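Local coordinates for Myo-inositol phosphohydrolase (Mitsuokella multacida, PDB 4WU3), which probably removes phosphate from inositol hexakisphosphate as a phosphatase of the PTP-like phytase family, and binds inositol-(1,3,4,5)-tetrakisphosphate, at residues Lys191-Glu195 / Glu196-Lys200. The protein carries 2 engineered substitutions. Sequence-based numbering, arbitrary orientation.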
loop_
_atom_site.group_PDB
_atom_site.type_symbol
_atom_site.label_atom_id
_atom_site.label_comp_id
_atom_site.label_asym_id
_atom_site.label_seq_id
_atom_site.Cartn_x
_atom_site.Cartn_y
_atom_site.Cartn_z
ATOM N N LYS A 191 -27.706 28.945 3.412
ATOM C CA LYS A 191 -27.907 27.629 4.003
ATOM C C LYS A 191 -26.619 26.831 4.033
ATOM O O LYS A 191 -25.912 26.768 3.042
ATOM C CB LYS A 191 -28.880 26.840 3.155
ATOM C CG LYS A 191 -30.279 26.814 3.685
ATOM C CD LYS A 191 -31.133 25.862 2.863
ATOM C CE LYS A 191 -31.869 26.570 1.745
ATOM N NZ LYS A 191 -32.691 25.589 0.989
ATOM N N VAL A 192 -26.345 26.187 5.156
ATOM C CA VAL A 192 -25.214 25.269 5.267
ATOM C C VAL A 192 -25.743 23.938 5.805
ATOM O O VAL A 192 -26.411 23.906 6.834
ATOM C CB VAL A 192 -24.128 25.829 6.200
ATOM C CG1 VAL A 192 -22.881 24.952 6.160
ATOM C CG2 VAL A 192 -23.779 27.269 5.824
ATOM N N ARG A 193 -25.469 22.849 5.097
ATOM C CA ARG A 193 -26.025 21.551 5.456
ATOM C C ARG A 193 -24.994 20.444 5.286
ATOM O O ARG A 193 -24.139 20.513 4.407
ATOM C CB ARG A 193 -27.256 21.231 4.594
ATOM C CG ARG A 193 -28.465 22.120 4.873
ATOM C CD ARG A 193 -29.621 21.879 3.917
ATOM N NE ARG A 193 -29.310 22.264 2.546
ATOM C CZ ARG A 193 -30.139 22.098 1.519
ATOM N NH1 ARG A 193 -31.332 21.558 1.715
ATOM N NH2 ARG A 193 -29.779 22.476 0.298
ATOM N N THR A 194 -25.072 19.436 6.153
ATOM C CA THR A 194 -24.426 18.152 5.906
ATOM C C THR A 194 -25.192 17.467 4.793
ATOM O O THR A 194 -26.316 17.861 4.485
ATOM C CB THR A 194 -24.504 17.225 7.124
ATOM O OG1 THR A 194 -25.880 16.978 7.453
ATOM C CG2 THR A 194 -23.792 17.838 8.311
ATOM N N GLU A 195 -24.615 16.430 4.201
ATOM C CA GLU A 195 -25.307 15.711 3.132
ATOM C C GLU A 195 -26.577 15.076 3.669
ATOM O O GLU A 195 -27.605 15.015 2.985
ATOM C CB GLU A 195 -24.406 14.635 2.511
ATOM C CG GLU A 195 -25.030 13.936 1.310
ATOM C CD GLU A 195 -24.031 13.105 0.527
ATOM O OE1 GLU A 195 -22.915 13.598 0.243
ATOM O OE2 GLU A 195 -24.364 11.959 0.189
ATOM N N GLU A 196 -26.500 14.603 4.903
ATOM C CA GLU A 196 -27.634 13.940 5.533
ATOM C C GLU A 196 -28.819 14.886 5.606
ATOM O O GLU A 196 -29.943 14.519 5.264
ATOM C CB GLU A 196 -27.261 13.476 6.942
ATOM C CG GLU A 196 -28.429 12.915 7.723
ATOM C CD GLU A 196 -28.059 12.576 9.147
ATOM O OE1 GLU A 196 -27.257 13.313 9.762
ATOM O OE2 GLU A 196 -28.569 11.562 9.649
ATOM N N GLU A 197 -28.561 16.106 6.066
ATOM C CA GLU A 197 -29.623 17.096 6.182
ATOM C C GLU A 197 -30.244 17.363 4.822
ATOM O O GLU A 197 -31.459 17.392 4.697
ATOM C CB GLU A 197 -29.102 18.393 6.807
ATOM C CG GLU A 197 -28.849 18.275 8.304
ATOM C CD GLU A 197 -28.116 19.471 8.886
ATOM O OE1 GLU A 197 -27.331 20.134 8.158
ATOM O OE2 GLU A 197 -28.308 19.732 10.093
ATOM N N MET A 198 -29.408 17.527 3.801
ATOM C CA MET A 198 -29.906 17.868 2.474
ATOM C C MET A 198 -30.723 16.711 1.927
ATOM O O MET A 198 -31.796 16.906 1.367
ATOM C CB MET A 198 -28.742 18.210 1.547
ATOM C CG MET A 198 -29.136 18.918 0.262
ATOM S SD MET A 198 -29.458 17.728 -1.033
ATOM C CE MET A 198 -27.808 17.112 -1.367
ATOM N N VAL A 199 -30.240 15.492 2.124
ATOM C CA VAL A 199 -30.917 14.318 1.583
ATOM C C VAL A 199 -32.248 14.073 2.287
ATOM O O VAL A 199 -33.253 13.746 1.655
ATOM C CB VAL A 199 -30.018 13.057 1.672
ATOM C CG1 VAL A 199 -30.822 11.797 1.414
ATOM C CG2 VAL A 199 -28.885 13.152 0.664
ATOM N N LYS A 200 -32.259 14.221 3.600
ATOM C CA LYS A 200 -33.484 14.023 4.349
ATOM C C LYS A 200 -34.535 15.104 4.067
ATOM O O LYS A 200 -35.730 14.838 4.123
ATOM C CB LYS A 200 -33.172 13.960 5.832
ATOM C CG LYS A 200 -32.446 12.693 6.209
ATOM C CD LYS A 200 -32.442 12.516 7.708
ATOM C CE LYS A 200 -31.908 11.152 8.073
ATOM N NZ LYS A 200 -31.796 10.996 9.549
HETATM O O HOH W 1 -26.233 16.288 10.229
#
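R193, on the short strand 192-193, lays its guanidinium across M198 on the first turn of helix 195-201, an instance of a strand handing over to a capped helix. M198 CG sits over the centre of one guanidinium face, 3.5 Å above its plane, while K191 CD covers the opposite face. Its nitrogens have polar partners: NH2 a salt bridge to E99 and a hydrogen bond to N130 O, NH1 a hydrogen bond to Q201. T194 is the N-cap. Its OG1, placed between the backbone N and the carbonyl carbon (chi1 60°), accepts from E197 N at 3.1 Å, and E197 reciprocates by taking T194 N on OE1 at 3.1 Å. These two bonds make a capping box, the second reaching the anti side of the carboxylate, 31° out of its plane. A water also bonds T194 OG1 and donates to E196 OE1, 3.2 Å away. M198 N then binds T194 O at 3.2 Å, and V199 N binds E195 O at 2.8 Å, starting the regular helical pattern. E195 OE2 is hydrogen-bonded to H241 NE2, while E195 CG lies beside V199 CG2 at 4.0 Å. With an alanine at E197 the carboxylate is gone, so T194 N would probably lose this acceptor and the capping box would be reduced to the single bond from the backbone NH to T194 OG1. The N-cap amide and a first-turn amide thus each find a side-chain acceptor, and the carboxylate's negative charge near this N-terminus is likely to be favourable to the helix dipole.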